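Local coordinates for putative (Helicobacter pylori, PDB 4O8S), which belongs to the nucleotidyltransferase superfamily and probably transfers nucleotidyl groups from a nucleoside triphosphate to an acceptor, at residues K18-T23 with L57-S62; L46-H51 with L100-S105. All blocks are in the same frame, centred on the assembly; numbering follows the deposited sequence.

Interaction 1: residues K18-T23 with L57-S62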
loop_
_atom_site.group_PDB
_atom_site.type_symbol
_atom_site.label_atom_id
_atom_site.label_comp_id
_atom_site.label_asym_id
_atom_site.label_seq_id
_atom_site.Cartn_x
_atom_site.Cartn_y
_atom_site.Cartn_z
ATOM N N LYS A 18 -14.681 -3.111 -4.646
ATOM C CA LYS A 18 -15.499 -4.223 -5.133
ATOM C C LYS A 18 -16.271 -3.829 -6.410
ATOM O O LYS A 18 -16.360 -4.613 -7.360
ATOM C CB LYS A 18 -16.430 -4.717 -4.023
ATOM C CG LYS A 18 -15.702 -5.574 -2.957
ATOM C CD LYS A 18 -16.502 -5.671 -1.659
ATOM C CE LYS A 18 -16.213 -6.967 -0.880
ATOM N NZ LYS A 18 -14.783 -7.173 -0.467
ATOM N N ASN A 19 -16.782 -2.602 -6.456
ATOM C CA ASN A 19 -17.469 -2.142 -7.665
ATOM C C ASN A 19 -16.570 -2.197 -8.895
ATOM O O ASN A 19 -17.029 -2.510 -9.988
ATOM C CB ASN A 19 -18.026 -0.725 -7.500
ATOM C CG ASN A 19 -18.923 -0.311 -8.666
ATOM O OD1 ASN A 19 -18.440 0.087 -9.735
ATOM N ND2 ASN A 19 -20.233 -0.419 -8.468
ATOM N N LEU A 20 -15.282 -1.935 -8.710
ATOM C CA LEU A 20 -14.352 -1.887 -9.836
ATOM C C LEU A 20 -13.791 -3.248 -10.256
ATOM O O LEU A 20 -12.928 -3.317 -11.139
ATOM C CB LEU A 20 -13.203 -0.930 -9.522
ATOM C CG LEU A 20 -13.629 0.503 -9.185
ATOM C CD1 LEU A 20 -12.466 1.298 -8.598
ATOM C CD2 LEU A 20 -14.171 1.199 -10.440
ATOM N N ALA A 21 -14.276 -4.332 -9.656
ATOM C CA ALA A 21 -13.722 -5.663 -9.952
ATOM C C ALA A 21 -13.913 -6.120 -11.409
ATOM O O ALA A 21 -13.168 -6.981 -11.906
ATOM C CB ALA A 21 -14.273 -6.699 -8.986
ATOM N N ASP A 22 -14.900 -5.548 -12.096
ATOM C CA ASP A 22 -15.101 -5.871 -13.506
ATOM C C ASP A 22 -14.439 -4.877 -14.468
ATOM O O ASP A 22 -14.673 -4.934 -15.676
ATOM C CB ASP A 22 -16.592 -6.022 -13.823
ATOM C CG ASP A 22 -17.391 -4.775 -13.489
ATOM O OD1 ASP A 22 -16.877 -3.910 -12.751
ATOM O OD2 ASP A 22 -18.548 -4.664 -13.949
ATOM N N THR A 23 -13.605 -3.978 -13.937
ATOM C CA THR A 23 -12.848 -3.030 -14.766
ATOM C C THR A 23 -11.376 -3.436 -14.747
ATOM O O THR A 23 -11.016 -4.394 -14.057
ATOM C CB THR A 23 -12.972 -1.607 -14.220
ATOM O OG1 THR A 23 -12.136 -1.484 -13.063
ATOM C CG2 THR A 23 -14.424 -1.288 -13.863
ATOM N N LEU A 57 -16.277 8.359 -12.131
ATOM C CA LEU A 57 -17.358 9.078 -11.468
ATOM C C LEU A 57 -18.628 8.228 -11.333
ATOM O O LEU A 57 -19.276 8.221 -10.276
ATOM C CB LEU A 57 -17.668 10.375 -12.221
ATOM C CG LEU A 57 -16.606 11.471 -12.154
ATOM C CD1 LEU A 57 -17.126 12.752 -12.801
ATOM C CD2 LEU A 57 -16.226 11.714 -10.721
ATOM N N GLY A 58 -18.967 7.500 -12.396
ATOM C CA GLY A 58 -20.163 6.675 -12.394
ATOM C C GLY A 58 -20.063 5.477 -11.464
ATOM O O GLY A 58 -20.979 5.204 -10.682
ATOM N N ARG A 59 -18.951 4.754 -11.551
ATOM C CA ARG A 59 -18.747 3.595 -10.687
ATOM C C ARG A 59 -18.749 4.020 -9.220
ATOM O O ARG A 59 -19.357 3.364 -8.366
ATOM C CB ARG A 59 -17.435 2.882 -11.035
ATOM C CG ARG A 59 -17.255 2.568 -12.517
ATOM C CD ARG A 59 -18.360 1.659 -13.042
ATOM N NE ARG A 59 -18.285 0.341 -12.428
ATOM C CZ ARG A 59 -18.077 -0.794 -13.091
ATOM N NH1 ARG A 59 -17.944 -0.796 -14.417
ATOM N NH2 ARG A 59 -18.015 -1.939 -12.418
ATOM N N VAL A 60 -18.084 5.133 -8.923
ATOM C CA VAL A 60 -18.034 5.595 -7.545
ATOM C C VAL A 60 -19.430 5.910 -7.013
ATOM O O VAL A 60 -19.780 5.485 -5.903
ATOM C CB VAL A 60 -17.094 6.803 -7.356
ATOM C CG1 VAL A 60 -17.274 7.401 -5.967
ATOM C CG2 VAL A 60 -15.656 6.376 -7.568
ATOM N N LYS A 61 -20.233 6.632 -7.794
ATOM C CA LYS A 61 -21.586 6.950 -7.341
ATOM C C LYS A 61 -22.444 5.681 -7.218
ATOM O O LYS A 61 -23.199 5.528 -6.263
ATOM C CB LYS A 61 -22.242 8.030 -8.218
ATOM C CG LYS A 61 -22.604 7.600 -9.633
ATOM C CD LYS A 61 -24.061 7.106 -9.749
ATOM C CE LYS A 61 -24.445 6.815 -11.208
ATOM N NZ LYS A 61 -23.571 5.794 -11.869
ATOM N N SER A 62 -22.288 4.747 -8.150
ATOM C CA SER A 62 -23.074 3.519 -8.096
ATOM C C SER A 62 -22.529 2.545 -7.036
ATOM O O SER A 62 -23.165 1.534 -6.729
ATOM C CB SER A 62 -23.157 2.854 -9.478
ATOM O OG SER A 62 -22.007 2.072 -9.748
#
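The guanidinium of Arg59 is met on one face by a methyl and at its edge by the Asn19 amide and the Asp22 carboxylate. Thr23 CG2 lies 3.5 Å above the plane, displaced to the side of NH1, its nearest atom of Arg59. The amide of Asn19 reaches the edge in plane, although its own plane is turned 83° from that of the guanidinium. A nearly straight bond runs from Arg59 NE to Asn19 OD1, 2.7 Å long and 174° at the hydrogen; the acceptor is almost exactly in the guanidinium plane and the donor in the carbonyl plane. The Asp22 carboxylate also comes in plane, but its OD1 is modelled implausibly close to Arg59 NH2. The details of the Asp22–Arg59 salt bridge, and of the bond that NH2 gives to the backbone Asn19 O, are therefore doubtful. Bends at chi2 and chi3 turn the arginine chain so that NE faces the Asn19 amide.

Together these contacts join the C-terminal end of helix 4-19 to helix 56-63, within the nucleotidyltransferase-type fold. Since Leu20 is the first residue to leave helical geometry, the arginine meets the carbonyl end of the helix, where its positive charge would probably be favourable. The other end of the Asn19 amide makes a weak bond from ND2 to Ser62 OG, and Ser62 OG in turn donates to Arg59 O at 3.3 Å. Leu20 CD2 also packs against Arg59 CB at 3.7 Å, and Ile54 touches the arginine as well. Thr23 OG1 donates to Leu20 O at 2.8 Å, in the carbonyl plane on a lone pair, and Thr23 N binds the same oxygen; OG1 is further bonded to Met25 N.

Interaction 2: residues L46-H51 with L100-S105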
loop_
_atom_site.group_PDB
_atom_site.type_symbol
_atom_site.label_atom_id
_atom_site.label_comp_id
_atom_site.label_asym_id
_atom_site.label_seq_id
_atom_site.Cartn_x
_atom_site.Cartn_y
_atom_site.Cartn_z
ATOM N N LEU A 46 -7.041 5.632 -1.588
ATOM C CA LEU A 46 -7.118 4.566 -2.579
ATOM C C LEU A 46 -6.213 4.905 -3.760
ATOM O O LEU A 46 -6.290 6.022 -4.319
ATOM C CB LEU A 46 -8.555 4.346 -3.056
ATOM C CG LEU A 46 -9.585 3.743 -2.098
ATOM C CD1 LEU A 46 -10.937 3.721 -2.773
ATOM C CD2 LEU A 46 -9.183 2.329 -1.696
ATOM N N ASP A 47 -5.349 3.962 -4.138
ATOM C CA ASP A 47 -4.420 4.174 -5.242
ATOM C C ASP A 47 -4.516 3.002 -6.224
ATOM O O ASP A 47 -4.430 1.828 -5.820
ATOM C CB ASP A 47 -2.987 4.302 -4.699
ATOM C CG ASP A 47 -2.073 5.105 -5.617
ATOM O OD1 ASP A 47 -2.569 5.757 -6.579
ATOM O OD2 ASP A 47 -0.848 5.119 -5.367
ATOM N N PHE A 48 -4.688 3.320 -7.507
ATOM C CA PHE A 48 -4.869 2.294 -8.536
ATOM C C PHE A 48 -3.903 2.454 -9.690
ATOM O O PHE A 48 -3.377 3.560 -9.936
ATOM C CB PHE A 48 -6.272 2.373 -9.129
ATOM C CG PHE A 48 -7.378 2.134 -8.151
ATOM C CD1 PHE A 48 -7.922 3.192 -7.437
ATOM C CD2 PHE A 48 -7.921 0.860 -7.987
ATOM C CE1 PHE A 48 -8.998 2.980 -6.538
ATOM C CE2 PHE A 48 -8.976 0.638 -7.102
ATOM C CZ PHE A 48 -9.513 1.700 -6.371
ATOM N N ASP A 49 -3.666 1.352 -10.395
ATOM C CA ASP A 49 -3.105 1.397 -11.750
ATOM C C ASP A 49 -4.236 0.975 -12.666
ATOM O O ASP A 49 -5.102 0.199 -12.259
ATOM C CB ASP A 49 -1.966 0.395 -11.942
ATOM C CG ASP A 49 -0.676 0.844 -11.315
ATOM O OD1 ASP A 49 -0.438 2.078 -11.212
ATOM O OD2 ASP A 49 0.107 -0.049 -10.916
ATOM N N CYS A 50 -4.235 1.488 -13.892
ATOM C CA CYS A 50 -5.203 1.080 -14.893
ATOM C C CYS A 50 -4.617 1.368 -16.267
ATOM O O CYS A 50 -3.984 2.406 -16.458
ATOM C CB CYS A 50 -6.496 1.869 -14.720
ATOM S SG CYS A 50 -7.947 1.069 -15.464
ATOM N N HIS A 51 -4.822 0.476 -17.230
ATOM C CA HIS A 51 -4.229 0.683 -18.555
ATOM C C HIS A 51 -5.079 1.575 -19.473
ATOM O O HIS A 51 -4.586 2.060 -20.497
ATOM C CB HIS A 51 -3.933 -0.648 -19.247
ATOM C CG HIS A 51 -5.150 -1.321 -19.793
ATOM N ND1 HIS A 51 -5.930 -2.175 -19.042
ATOM C CD2 HIS A 51 -5.734 -1.255 -21.015
ATOM C CE1 HIS A 51 -6.935 -2.615 -19.782
ATOM N NE2 HIS A 51 -6.841 -2.068 -20.981
ATOM N N LEU A 100 -12.277 11.076 1.023
ATOM C CA LEU A 100 -11.541 9.921 0.518
ATOM C C LEU A 100 -10.756 10.333 -0.720
ATOM O O LEU A 100 -11.342 10.747 -1.729
ATOM C CB LEU A 100 -12.488 8.768 0.160
ATOM C CG LEU A 100 -11.836 7.588 -0.576
ATOM C CD1 LEU A 100 -10.720 7.013 0.269
ATOM C CD2 LEU A 100 -12.859 6.506 -0.882
ATOM N N LYS A 101 -9.432 10.236 -0.646
ATOM C CA LYS A 101 -8.592 10.525 -1.802
ATOM C C LYS A 101 -8.469 9.293 -2.690
ATOM O O LYS A 101 -8.160 8.192 -2.211
ATOM C CB LYS A 101 -7.199 11.020 -1.380
ATOM C CG LYS A 101 -6.255 11.202 -2.589
ATOM C CD LYS A 101 -5.064 12.126 -2.297
ATOM C CE LYS A 101 -4.058 11.525 -1.323
ATOM N NZ LYS A 101 -2.840 12.394 -1.201
ATOM N N LEU A 102 -8.722 9.468 -3.985
ATOM C CA LEU A 102 -8.641 8.356 -4.933
ATOM C C LEU A 102 -7.732 8.776 -6.073
ATOM O O LEU A 102 -7.996 9.764 -6.761
ATOM C CB LEU A 102 -10.033 7.995 -5.459
ATOM C CG LEU A 102 -10.262 6.653 -6.153
ATOM C CD1 LEU A 102 -11.745 6.354 -6.172
ATOM C CD2 LEU A 102 -9.722 6.659 -7.581
ATOM N N GLU A 103 -6.651 8.030 -6.263
ATOM C CA GLU A 103 -5.700 8.330 -7.322
ATOM C C GLU A 103 -5.519 7.177 -8.291
ATOM O O GLU A 103 -5.528 5.997 -7.899
ATOM C CB GLU A 103 -4.348 8.692 -6.726
ATOM C CG GLU A 103 -4.315 10.040 -6.027
ATOM C CD GLU A 103 -2.930 10.658 -6.101
ATOM O OE1 GLU A 103 -2.221 10.412 -7.119
ATOM O OE2 GLU A 103 -2.550 11.372 -5.143
ATOM N N ILE A 104 -5.331 7.516 -9.562
ATOM C CA ILE A 104 -5.085 6.510 -10.577
ATOM C C ILE A 104 -3.866 6.900 -11.397
ATOM O O ILE A 104 -3.698 8.080 -11.767
ATOM C CB ILE A 104 -6.286 6.370 -11.533
ATOM C CG1 ILE A 104 -7.603 6.432 -10.754
ATOM C CG2 ILE A 104 -6.181 5.084 -12.363
ATOM C CD1 ILE A 104 -8.841 6.403 -11.646
ATOM N N SER A 105 -3.020 5.915 -11.693
ATOM C CA SER A 105 -1.941 6.082 -12.658
ATOM C C SER A 105 -2.236 5.227 -13.898
ATOM O O SER A 105 -2.535 4.037 -13.762
ATOM C CB SER A 105 -0.595 5.685 -12.039
ATOM O OG SER A 105 0.387 5.542 -13.065
#
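Phe48 N donates to Glu103 O at 2.8 Å, and a CA-H...O contact from Asp47 CA to the same oxygen supplements it. Leu46 O behaves likewise, taking Glu103 N at 2.8 Å and a CA-H from Leu102. Leu46 N to Lys101 O, Ser105 N to Phe48 O and Cys50 N to Ser105 O complete a parallel ladder whose axes run 22° apart; strands 26-27 and 82-91 bond to its outer edges.

One face is apolar. Phe48 CE1 meets Leu102 CD2 at 3.9 Å, Leu46 CD1 meets Leu100 CD2, and Ile104 CG2 touches Cys50 CB at 4.0 Å. On the other face lie Asp47, in a DxD-like motif, and Glu103, consistent with the acidic cluster of the superfamily's active site. Asp49 there is salt-bridged to Lys28 and Arg128, and Ser105 OG bonds Asp108. With CG anti to the backbone nitrogen (chi1 -155°), Asp47 brings OD1 to 3.2 Å from Glu103 O, two acceptors with no bond between them. Asp47 OD1 and Glu103 OE1 are 4.7 Å apart, so the two acids would probably repel each other unless neighbouring cations offset them, as Arg84 does through its salt bridge to Glu103.

Overall arrangement
Along the chain the segments alternate, in the order 18-23, 46-51, 57-62, 100-105, so the two contacts cross along the chain, and their centres are 12 Å apart. Interaction 2 is buried in the mixed sheet, pairing strands 46-50 and 98-106, whereas interaction 1 lies nearer the surface, about 20 Å from the chain centre, and joins helices 4-19 and 56-63. Helix 56-63 follows strand 46-50 directly. The two contacts also touch: Leu20 CD1 packs on Phe48 CZ at 3.7 Å, and Val60 CG2 on Leu102 CD1 at 4.2 Å. The helix pair therefore lies against the apolar face of the sheet, leaving the acidic residues on the opposite face, where the superfamily's active site would be expected.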